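Local structure of putative decarboxylase involved in desferrioxamine biosynthesis (Erwinia amylovora, 5O5C) at residues Glu286-Lys289 with Trp294-Val297; Val266-Gly271 with Gly282-Leu287; Leu180-Trp185 with Ala205-Phe210; Arg255-Gln258 with Ile262-Ala265. The protein is a pyridoxal-phosphate-dependent group II decarboxylase of desferrioxamine biosynthesis, probably converting lysine to cadaverine by removal of its carboxylate. All coordinates share one frame; numbering follows the deposited sequence.

Contact 1. Residues Glu286-Lys289 with Trp294-Val297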
loop_
_atom_site.group_PDB
_atom_site.type_symbol
_atom_site.label_atom_id
_atom_site.label_comp_id
_atom_site.label_asym_id
_atom_site.label_seq_id
_atom_site.Cartn_x
_atom_site.Cartn_y
_atom_site.Cartn_z
ATOM N N GLU B 286 -15.717 -27.238 8.752
ATOM C CA GLU B 286 -16.392 -28.524 8.434
ATOM C C GLU B 286 -17.399 -28.354 7.245
ATOM O O GLU B 286 -17.409 -29.133 6.275
ATOM C CB GLU B 286 -17.115 -29.111 9.664
ATOM C CG GLU B 286 -16.525 -28.736 11.031
ATOM C CD GLU B 286 -16.929 -29.654 12.176
ATOM O OE1 GLU B 286 -18.018 -30.284 12.092
ATOM O OE2 GLU B 286 -16.166 -29.723 13.168
ATOM N N LEU B 287 -18.202 -27.301 7.288
ATOM C CA LEU B 287 -19.099 -27.039 6.180
ATOM C C LEU B 287 -18.294 -26.835 4.889
ATOM O O LEU B 287 -18.609 -27.425 3.839
ATOM C CB LEU B 287 -20.001 -25.832 6.481
ATOM C CG LEU B 287 -21.260 -25.718 5.618
ATOM C CD1 LEU B 287 -22.450 -25.173 6.385
ATOM C CD2 LEU B 287 -21.039 -24.903 4.361
ATOM N N CYS B 288 -17.267 -25.996 4.973
ATOM C CA CYS B 288 -16.426 -25.756 3.831
ATOM C C CYS B 288 -15.859 -27.036 3.208
ATOM O O CYS B 288 -16.040 -27.251 2.044
ATOM C CB CYS B 288 -15.307 -24.805 4.166
ATOM S SG CYS B 288 -15.922 -23.123 4.255
ATOM N N LYS B 289 -15.206 -27.880 3.992
ATOM C CA LYS B 289 -14.617 -29.102 3.449
ATOM C C LYS B 289 -15.688 -30.014 2.809
ATOM O O LYS B 289 -15.502 -30.538 1.690
ATOM C CB LYS B 289 -13.816 -29.821 4.525
ATOM C CG LYS B 289 -12.617 -29.009 5.000
ATOM C CD LYS B 289 -11.599 -29.785 5.809
ATOM C CE LYS B 289 -10.277 -29.034 5.871
ATOM N NZ LYS B 289 -9.480 -29.028 4.589
ATOM N N TRP B 294 -13.420 -22.821 -0.217
ATOM C CA TRP B 294 -12.262 -22.139 0.306
ATOM C C TRP B 294 -12.720 -21.507 1.625
ATOM O O TRP B 294 -13.780 -20.888 1.655
ATOM C CB TRP B 294 -11.804 -21.051 -0.674
ATOM C CG TRP B 294 -10.601 -20.274 -0.258
ATOM C CD1 TRP B 294 -10.513 -19.304 0.727
ATOM C CD2 TRP B 294 -9.296 -20.416 -0.781
ATOM N NE1 TRP B 294 -9.216 -18.831 0.815
ATOM C CE2 TRP B 294 -8.460 -19.487 -0.110
ATOM C CE3 TRP B 294 -8.755 -21.209 -1.787
ATOM C CZ2 TRP B 294 -7.117 -19.337 -0.420
ATOM C CZ3 TRP B 294 -7.467 -21.077 -2.071
ATOM C CH2 TRP B 294 -6.635 -20.145 -1.384
ATOM N N MET B 295 -11.941 -21.699 2.686
ATOM C CA MET B 295 -12.144 -20.979 3.930
ATOM C C MET B 295 -11.138 -19.857 4.077
ATOM O O MET B 295 -9.907 -20.061 4.154
ATOM C CB MET B 295 -12.085 -21.879 5.147
ATOM C CG MET B 295 -12.777 -21.290 6.365
ATOM S SD MET B 295 -12.297 -22.154 7.866
ATOM C CE MET B 295 -13.066 -21.155 9.125
ATOM N N HIS B 296 -11.670 -18.650 4.115
ATOM C CA HIS B 296 -10.848 -17.512 4.395
ATOM C C HIS B 296 -11.187 -16.976 5.779
ATOM O O HIS B 296 -12.354 -16.725 6.101
ATOM C CB HIS B 296 -11.052 -16.460 3.338
ATOM C CG HIS B 296 -10.426 -15.165 3.688
ATOM N ND1 HIS B 296 -9.078 -15.060 3.923
ATOM C CD2 HIS B 296 -10.952 -13.933 3.889
ATOM C CE1 HIS B 296 -8.788 -13.806 4.164
ATOM N NE2 HIS B 296 -9.910 -13.105 4.207
ATOM N N VAL B 297 -10.177 -16.846 6.624
ATOM C CA VAL B 297 -10.392 -16.200 7.924
ATOM C C VAL B 297 -9.960 -14.747 7.847
ATOM O O VAL B 297 -8.792 -14.476 7.579
ATOM C CB VAL B 297 -9.696 -16.973 9.047
ATOM C CG1 VAL B 297 -9.665 -16.192 10.343
ATOM C CG2 VAL B 297 -10.450 -18.250 9.257
#
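With SG anti to its own carbonyl carbon (chi1 -76°), Cys288 holds its sulfur off the helix and over the strand, where Met295 meets it through CB; Met295 sets CG anti to its backbone N (chi1 -159°) and runs out extended from there. The two residues belong to the second half of a beta-alpha-beta crossover in the large, PLP-binding domain of a type I fold enzyme: helix 281-290 turns back through a short loop into strand 294-299, and the nearest CA atoms, those of Cys288 and Met295, are 6.4 Å apart.

The junction is small, one sulfur against a methylene and a main-chain carbonyl, in van der Waals contact. The far end of Met295 does not join in; its chain continues along the helix toward Leu281, Ile284 and Ser285. Trp294 sends its indole to the other face of the sheet, where NE1 bonds to Ser323 and the ring packs on helix 170-189, and it faces the cysteine through its main chain. Cys288 also touches Val266 of the neighbouring strand. Its sulfur thus lies where two strands and one helix come together, with Cys288 SG 4.1 Å from Met295 CB and 4.0 Å from Trp294 O.

Contact 2. Residues Val266-Gly271 with Gly282-Leu287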
loop_
_atom_site.group_PDB
_atom_site.type_symbol
_atom_site.label_atom_id
_atom_site.label_comp_id
_atom_site.label_asym_id
_atom_site.label_seq_id
_atom_site.Cartn_x
_atom_site.Cartn_y
_atom_site.Cartn_z
ATOM N N VAL B 266 -16.409 -19.400 1.756
ATOM C CA VAL B 266 -16.896 -18.748 2.955
ATOM C C VAL B 266 -15.854 -17.798 3.597
ATOM O O VAL B 266 -14.745 -18.185 3.901
ATOM C CB VAL B 266 -17.327 -19.763 4.044
ATOM C CG1 VAL B 266 -17.890 -19.008 5.230
ATOM C CG2 VAL B 266 -18.380 -20.732 3.522
ATOM N N VAL B 267 -16.252 -16.555 3.844
ATOM C CA VAL B 267 -15.454 -15.692 4.678
ATOM C C VAL B 267 -15.971 -15.724 6.089
ATOM O O VAL B 267 -17.115 -15.333 6.351
ATOM C CB VAL B 267 -15.381 -14.256 4.157
ATOM C CG1 VAL B 267 -14.695 -13.351 5.168
ATOM C CG2 VAL B 267 -14.713 -14.233 2.798
ATOM N N ALA B 268 -15.075 -16.171 6.979
ATOM C CA ALA B 268 -15.249 -16.171 8.436
ATOM C C ALA B 268 -14.432 -15.062 9.024
ATOM O O ALA B 268 -13.195 -15.027 8.804
ATOM C CB ALA B 268 -14.766 -17.485 9.020
ATOM N N THR B 269 -15.099 -14.206 9.811
ATOM C CA THR B 269 -14.500 -13.067 10.445
ATOM C C THR B 269 -14.250 -13.337 11.941
ATOM O O THR B 269 -15.199 -13.506 12.754
ATOM C CB THR B 269 -15.377 -11.832 10.164
ATOM O OG1 THR B 269 -15.503 -11.737 8.759
ATOM C CG2 THR B 269 -14.758 -10.572 10.701
ATOM N N SER B 270 -12.960 -13.409 12.290
ATOM C CA SER B 270 -12.525 -13.689 13.643
ATOM C C SER B 270 -12.278 -12.363 14.329
ATOM O O SER B 270 -11.134 -12.031 14.711
ATOM C CB SER B 270 -11.296 -14.622 13.643
ATOM O OG SER B 270 -10.189 -14.108 12.877
ATOM N N GLY B 271 -13.365 -11.590 14.468
ATOM C CA GLY B 271 -13.317 -10.225 14.982
ATOM C C GLY B 271 -13.983 -9.267 14.035
ATOM O O GLY B 271 -13.298 -8.639 13.190
ATOM N N GLY B 282 -14.291 -23.526 13.646
ATOM C CA GLY B 282 -14.424 -24.970 13.515
ATOM C C GLY B 282 -15.624 -25.428 12.716
ATOM O O GLY B 282 -15.485 -26.161 11.764
ATOM N N ALA B 283 -16.807 -24.956 13.066
ATOM C CA ALA B 283 -18.015 -25.323 12.338
ATOM C C ALA B 283 -17.994 -24.882 10.849
ATOM O O ALA B 283 -18.292 -25.657 9.944
ATOM C CB ALA B 283 -19.196 -24.764 13.038
ATOM N N ILE B 284 -17.589 -23.641 10.604
ATOM C CA ILE B 284 -17.461 -23.154 9.249
ATOM C C ILE B 284 -16.516 -24.005 8.402
ATOM O O ILE B 284 -16.769 -24.196 7.239
ATOM C CB ILE B 284 -17.089 -21.656 9.213
ATOM C CG1 ILE B 284 -18.233 -20.847 9.817
ATOM C CG2 ILE B 284 -16.888 -21.197 7.791
ATOM C CD1 ILE B 284 -17.939 -19.401 10.111
ATOM N N SER B 285 -15.419 -24.458 8.987
ATOM C CA SER B 285 -14.384 -25.213 8.290
ATOM C C SER B 285 -14.866 -26.632 7.912
ATOM O O SER B 285 -14.456 -27.155 6.896
ATOM C CB SER B 285 -13.139 -25.297 9.172
ATOM O OG SER B 285 -12.166 -26.166 8.628
ATOM N N GLU B 286 -15.717 -27.238 8.752
ATOM C CA GLU B 286 -16.392 -28.524 8.434
ATOM C C GLU B 286 -17.399 -28.354 7.245
ATOM O O GLU B 286 -17.409 -29.133 6.275
ATOM C CB GLU B 286 -17.115 -29.111 9.664
ATOM C CG GLU B 286 -16.525 -28.736 11.031
ATOM C CD GLU B 286 -16.929 -29.654 12.176
ATOM O OE1 GLU B 286 -18.018 -30.284 12.092
ATOM O OE2 GLU B 286 -16.166 -29.723 13.168
ATOM N N LEU B 287 -18.202 -27.301 7.288
ATOM C CA LEU B 287 -19.099 -27.039 6.180
ATOM C C LEU B 287 -18.294 -26.835 4.889
ATOM O O LEU B 287 -18.609 -27.425 3.839
ATOM C CB LEU B 287 -20.001 -25.832 6.481
ATOM C CG LEU B 287 -21.260 -25.718 5.618
ATOM C CD1 LEU B 287 -22.450 -25.173 6.385
ATOM C CD2 LEU B 287 -21.039 -24.903 4.361
#
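Ile284 reaches from helix 281-290 with both of its branches to strand 262-269, one to Val266 and the other to Ala268. This is the first half of a beta-alpha-beta crossover in the PLP-binding domain: the strand lies within the sheet, the chain leaves it past the cofactor, and the helix returns along one face. The closest backbone approach is 7.4 Å, from Ala268 CA to Ile284 CA, an interval that Ile284 spans.

The tight part is entirely aliphatic. The CG2 methyl of Ile284 sits 3.5 Å from Val266 CG1, while the longer branch carries CD1 to within 3.9 Å of Ala268 CB. This division follows from the rotamer: CG2 is anti to the backbone N and CG1 is anti to the carbonyl carbon (chi1 -64°), so the branches diverge toward alternate residues of the strand, the two whose CB atoms face the helix. Val267 and Thr269, between and beyond them, turn to the other side of the sheet.

Toward its margin the packing slackens. Leu287, one helical turn after Ile284, points the same way, but its closest approach to the strand segment is 5.0 Å, from Leu287 CD2 to Val266 CG2; it leans instead on Leu249, Lys250 and Val253 of helix 246-258. Glu286 lies on the exposed side of the helix. At the other end the strand gives way to Ser270, centre of an inverse gamma turn, and to Gly271, which touches PLP; the turn carries a weak bond from Gly271 N to Thr269 O of 3.2 Å.

Contact 3. Residues Leu180-Trp185 with Ala205-Phe210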
loop_
_atom_site.group_PDB
_atom_site.type_symbol
_atom_site.label_atom_id
_atom_site.label_comp_id
_atom_site.label_asym_id
_atom_site.label_seq_id
_atom_site.Cartn_x
_atom_site.Cartn_y
_atom_site.Cartn_z
ATOM N N LEU B 180 -7.588 -15.706 -4.999
ATOM C CA LEU B 180 -7.156 -17.071 -4.875
ATOM C C LEU B 180 -8.349 -18.020 -4.811
ATOM O O LEU B 180 -8.336 -19.013 -5.497
ATOM C CB LEU B 180 -6.225 -17.291 -3.691
ATOM C CG LEU B 180 -4.751 -17.056 -3.972
ATOM C CD1 LEU B 180 -4.515 -15.679 -4.542
ATOM C CD2 LEU B 180 -3.871 -17.234 -2.751
ATOM N N ALA B 181 -9.382 -17.705 -4.033
ATOM C CA ALA B 181 -10.574 -18.592 -3.962
ATOM C C ALA B 181 -11.182 -18.737 -5.309
ATOM O O ALA B 181 -11.446 -19.832 -5.714
ATOM C CB ALA B 181 -11.624 -18.076 -2.991
ATOM N N ARG B 182 -11.457 -17.626 -5.971
ATOM C CA ARG B 182 -11.918 -17.588 -7.345
ATOM C C ARG B 182 -11.024 -18.407 -8.268
ATOM O O ARG B 182 -11.527 -19.348 -8.912
ATOM C CB ARG B 182 -11.990 -16.152 -7.880
ATOM C CG ARG B 182 -12.616 -16.012 -9.254
ATOM C CD ARG B 182 -12.347 -14.646 -9.852
ATOM N NE ARG B 182 -10.941 -14.556 -10.284
ATOM C CZ ARG B 182 -10.378 -13.521 -10.882
ATOM N NH1 ARG B 182 -11.065 -12.417 -11.175
ATOM N NH2 ARG B 182 -9.102 -13.593 -11.212
ATOM N N ASP B 183 -9.736 -18.043 -8.374
ATOM C CA ASP B 183 -8.840 -18.764 -9.292
ATOM C C ASP B 183 -8.566 -20.203 -8.959
ATOM O O ASP B 183 -8.580 -21.033 -9.851
ATOM C CB ASP B 183 -7.524 -18.045 -9.550
ATOM C CG ASP B 183 -7.706 -16.748 -10.314
ATOM O OD1 ASP B 183 -8.835 -16.284 -10.485
ATOM O OD2 ASP B 183 -6.698 -16.186 -10.715
ATOM N N SER B 184 -8.364 -20.543 -7.697
ATOM C CA SER B 184 -8.187 -21.987 -7.353
ATOM C C SER B 184 -9.398 -22.870 -7.675
ATOM O O SER B 184 -9.244 -24.063 -8.040
ATOM C CB SER B 184 -7.883 -22.163 -5.902
ATOM O OG SER B 184 -9.066 -21.876 -5.168
ATOM N N TRP B 185 -10.597 -22.311 -7.509
ATOM C CA TRP B 185 -11.821 -23.025 -7.818
ATOM C C TRP B 185 -11.867 -23.278 -9.311
ATOM O O TRP B 185 -12.111 -24.406 -9.742
ATOM C CB TRP B 185 -13.073 -22.250 -7.410
ATOM C CG TRP B 185 -14.328 -22.987 -7.790
ATOM C CD1 TRP B 185 -14.960 -22.965 -8.998
ATOM C CD2 TRP B 185 -15.086 -23.871 -6.958
ATOM N NE1 TRP B 185 -16.071 -23.765 -8.970
ATOM C CE2 TRP B 185 -16.170 -24.348 -7.738
ATOM C CE3 TRP B 185 -14.958 -24.309 -5.634
ATOM C CZ2 TRP B 185 -17.119 -25.242 -7.236
ATOM C CZ3 TRP B 185 -15.898 -25.199 -5.130
ATOM C CH2 TRP B 185 -16.980 -25.655 -5.934
ATOM N N ALA B 205 -20.637 -16.576 -13.412
ATOM C CA ALA B 205 -21.761 -15.841 -12.879
ATOM C C ALA B 205 -22.526 -16.639 -11.805
ATOM O O ALA B 205 -23.282 -16.065 -11.052
ATOM C CB ALA B 205 -22.680 -15.380 -13.985
ATOM N N LYS B 206 -22.317 -17.952 -11.708
ATOM C CA LYS B 206 -23.049 -18.737 -10.708
ATOM C C LYS B 206 -22.342 -18.797 -9.362
ATOM O O LYS B 206 -22.981 -19.117 -8.371
ATOM C CB LYS B 206 -23.315 -20.136 -11.225
ATOM C CG LYS B 206 -24.082 -20.201 -12.540
ATOM C CD LYS B 206 -24.054 -21.634 -13.069
ATOM C CE LYS B 206 -25.192 -21.956 -14.017
ATOM N NZ LYS B 206 -25.073 -23.380 -14.475
ATOM N N TRP B 207 -21.041 -18.459 -9.316
ATOM C CA TRP B 207 -20.236 -18.691 -8.118
ATOM C C TRP B 207 -20.720 -17.816 -6.980
ATOM O O TRP B 207 -21.088 -16.683 -7.168
ATOM C CB TRP B 207 -18.731 -18.468 -8.389
ATOM C CG TRP B 207 -18.160 -19.374 -9.453
ATOM C CD1 TRP B 207 -18.733 -20.499 -9.947
ATOM C CD2 TRP B 207 -16.911 -19.243 -10.115
ATOM N NE1 TRP B 207 -17.959 -21.046 -10.917
ATOM C CE2 TRP B 207 -16.822 -20.302 -11.043
ATOM C CE3 TRP B 207 -15.856 -18.326 -10.039
ATOM C CZ2 TRP B 207 -15.733 -20.471 -11.881
ATOM C CZ3 TRP B 207 -14.775 -18.491 -10.859
ATOM C CH2 TRP B 207 -14.708 -19.578 -11.769
ATOM N N ARG B 208 -20.750 -18.367 -5.785
ATOM C CA ARG B 208 -21.230 -17.628 -4.637
ATOM C C ARG B 208 -20.264 -17.729 -3.491
ATOM O O ARG B 208 -19.746 -18.789 -3.217
ATOM C CB ARG B 208 -22.636 -18.093 -4.227
ATOM C CG ARG B 208 -23.719 -17.673 -5.229
ATOM C CD ARG B 208 -23.935 -16.156 -5.280
ATOM N NE ARG B 208 -24.973 -15.724 -6.222
ATOM C CZ ARG B 208 -24.800 -15.499 -7.530
ATOM N NH1 ARG B 208 -23.624 -15.686 -8.133
ATOM N NH2 ARG B 208 -25.826 -15.098 -8.258
ATOM N N VAL B 209 -20.078 -16.603 -2.818
ATOM C CA VAL B 209 -19.282 -16.491 -1.580
ATOM C C VAL B 209 -20.191 -16.157 -0.412
ATOM O O VAL B 209 -21.088 -15.351 -0.533
ATOM C CB VAL B 209 -18.201 -15.410 -1.704
ATOM C CG1 VAL B 209 -17.496 -15.135 -0.382
ATOM C CG2 VAL B 209 -17.210 -15.812 -2.813
ATOM N N PHE B 210 -19.934 -16.765 0.733
ATOM C CA PHE B 210 -20.778 -16.564 1.904
ATOM C C PHE B 210 -19.999 -15.779 2.943
ATOM O O PHE B 210 -18.857 -16.118 3.265
ATOM C CB PHE B 210 -21.241 -17.895 2.490
ATOM C CG PHE B 210 -21.963 -18.750 1.518
ATOM C CD1 PHE B 210 -21.260 -19.605 0.695
ATOM C CD2 PHE B 210 -23.343 -18.698 1.404
ATOM C CE1 PHE B 210 -21.909 -20.383 -0.234
ATOM C CE2 PHE B 210 -24.004 -19.494 0.483
ATOM C CZ PHE B 210 -23.283 -20.346 -0.336
#
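Two tryptophans make the aromatic part of this contact, Trp185 presenting an edge to the face of Trp207. Their five-membered rings lie with centroids 4.8 Å apart and planes at 62°, an edge-to-face pair with Trp185 CD1 3.8 Å from Trp207 CE2, offset toward the rim of the Trp207 ring. Trp185 reaches across because its CG is anti to the backbone N (chi1 178°).

The aliphatic part involves a different portion of the Trp207 indole: Arg182 CG sits at the ring edge, near its plane, 3.7 Å from Trp207 CZ3. In the type I PLP fold these side chains pack helix 170-189 onto strand 207-212 of the central mixed sheet; Trp185 and Trp207 also lie on Val264 of the adjoining strand.

The polar bonding is local or intersubunit. Beyond CG, Arg182 bends at chi3 (74°) and grips Asp183 side-on in a salt bridge, with NE at 2.7 Å and NH2 at 2.8 Å from the one oxygen OD1. Arg182 NH1 bonds to Leu226 O of its own chain and to Ile225 O of the second subunit, and NH2 to Ala224 O of that subunit, carrying the buried guanidinium into the dimer interface.

Contact 4. Residues Arg255-Gln258 with Ile262-Ala265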
loop_
_atom_site.group_PDB
_atom_site.type_symbol
_atom_site.label_atom_id
_atom_site.label_comp_id
_atom_site.label_asym_id
_atom_site.label_seq_id
_atom_site.Cartn_x
_atom_site.Cartn_y
_atom_site.Cartn_z
ATOM N N ARG B 255 -29.938 -23.447 -0.221
ATOM C CA ARG B 255 -30.779 -22.604 -1.106
ATOM C C ARG B 255 -30.034 -22.246 -2.370
ATOM O O ARG B 255 -30.608 -22.189 -3.450
ATOM C CB ARG B 255 -31.228 -21.305 -0.440
ATOM C CG ARG B 255 -32.585 -21.396 0.224
ATOM C CD ARG B 255 -32.829 -20.214 1.159
ATOM N NE ARG B 255 -33.704 -20.555 2.284
ATOM C CZ ARG B 255 -34.093 -19.703 3.237
ATOM N NH1 ARG B 255 -33.699 -18.426 3.229
ATOM N NH2 ARG B 255 -34.896 -20.130 4.206
ATOM N N CYS B 256 -28.744 -21.971 -2.206
ATOM C CA CYS B 256 -27.880 -21.675 -3.326
ATOM C C CYS B 256 -27.784 -22.900 -4.258
ATOM O O CYS B 256 -27.896 -22.769 -5.489
ATOM C CB CYS B 256 -26.529 -21.181 -2.783
ATOM S SG CYS B 256 -25.141 -21.184 -3.903
ATOM N N LEU B 257 -27.657 -24.092 -3.683
ATOM C CA LEU B 257 -27.586 -25.320 -4.507
ATOM C C LEU B 257 -28.916 -25.681 -5.212
ATOM O O LEU B 257 -28.893 -26.385 -6.231
ATOM C CB LEU B 257 -27.093 -26.524 -3.700
ATOM C CG LEU B 257 -25.604 -26.655 -3.297
ATOM C CD1 LEU B 257 -25.469 -27.806 -2.316
ATOM C CD2 LEU B 257 -24.642 -26.834 -4.480
ATOM N N GLN B 258 -30.046 -25.208 -4.678
ATOM C CA GLN B 258 -31.357 -25.442 -5.296
ATOM C C GLN B 258 -31.688 -24.380 -6.354
ATOM O O GLN B 258 -32.637 -24.525 -7.091
ATOM C CB GLN B 258 -32.469 -25.507 -4.235
ATOM C CG GLN B 258 -32.273 -26.566 -3.142
ATOM C CD GLN B 258 -32.827 -27.952 -3.462
ATOM O OE1 GLN B 258 -32.172 -28.968 -3.196
ATOM N NE2 GLN B 258 -34.051 -28.007 -3.993
ATOM N N ILE B 262 -23.444 -22.088 -7.389
ATOM C CA ILE B 262 -22.288 -22.898 -7.053
ATOM C C ILE B 262 -21.590 -22.261 -5.837
ATOM O O ILE B 262 -21.092 -21.154 -5.941
ATOM C CB ILE B 262 -21.331 -23.017 -8.266
ATOM C CG1 ILE B 262 -22.027 -23.721 -9.444
ATOM C CG2 ILE B 262 -20.085 -23.781 -7.881
ATOM C CD1 ILE B 262 -21.181 -23.850 -10.705
ATOM N N PRO B 263 -21.560 -22.954 -4.689
ATOM C CA PRO B 263 -20.877 -22.378 -3.544
ATOM C C PRO B 263 -19.392 -22.604 -3.686
ATOM O O PRO B 263 -18.941 -23.728 -3.946
ATOM C CB PRO B 263 -21.458 -23.141 -2.342
ATOM C CG PRO B 263 -22.150 -24.337 -2.919
ATOM C CD PRO B 263 -22.087 -24.290 -4.397
ATOM N N VAL B 264 -18.645 -21.525 -3.521
ATOM C CA VAL B 264 -17.209 -21.499 -3.827
ATOM C C VAL B 264 -16.362 -21.168 -2.580
ATOM O O VAL B 264 -15.232 -21.679 -2.419
ATOM C CB VAL B 264 -17.015 -20.505 -5.026
ATOM C CG1 VAL B 264 -15.582 -20.111 -5.257
ATOM C CG2 VAL B 264 -17.583 -21.113 -6.288
ATOM N N ALA B 265 -16.884 -20.308 -1.707
ATOM C CA ALA B 265 -16.149 -19.864 -0.550
ATOM C C ALA B 265 -16.976 -19.258 0.575
ATOM O O ALA B 265 -18.060 -18.610 0.378
ATOM C CB ALA B 265 -15.071 -18.886 -0.996
#
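Helix-to-strand packing joins Cys256 and Leu257 to Ile262 and Pro263 where helix 246-258, which leads from strand 233-236 into strand 262-269, gives way to that second strand of the central sheet. The closest CA atoms, Leu257 and Ile262, are 6.4 Å apart. The contact is partly buried, with Leu257 on its exposed side and Cys256 and Pro263 within.

Leu257 rests on the ring of Pro263, while Cys256 lies against the main chain at Ile262 and Pro263. Leu257 meets the proline most closely, its CD2 methyl lying 3.6 Å from Pro263 CD and 3.9 Å from Pro263 CG, with the leucine chain running at about a right angle to the proline. The leucine's CB does not itself face the strand; the CD2 branch makes the approach. Cys256 comes in beside it with the sulfur anti to its backbone N (chi1 163°), a torsion that aims SG at the strand's main chain. There it lies 4.0 Å from Ile262 N and 4.1 Å from Pro263 N, with van der Waals contact as the whole of the interaction.

Ile262 gives this helix little but its backbone, since its side chain leaves for the other face of the sheet and meets Trp185 and Trp207. Cys256 is further backed by Arg208 and Pro263 by Phe210, both on the neighbouring strand 207-212, while Leu257 also touches His291. A helix returning along one face of a mostly parallel sheet into the next strand belongs to the alpha/beta architecture of the large domain in type I PLP enzymes.

How the contacts relate
All four contacts clothe one mixed sheet, contact 3 on one face and the others on the opposite one. Contacts 1 and 2, with centres 6 Å apart, are the two halves of one crossover: they share Glu286 and Leu287, and their strands are stitched together by a probable hydrogen bond of 2.9 Å from Ala268 N to His296 O. Contact 4 supplies the start of the strand whose end serves contact 2. Contacts 3 and 4, 10 Å apart at their centres, meet where Ile262 sends its side chain to the contact 3 face, its CG2 3.4 Å from Trp185 CZ2. The cofactor is nearest contact 2: Gly271 touches it, and the side chain of Ala268 is about 10 Å away.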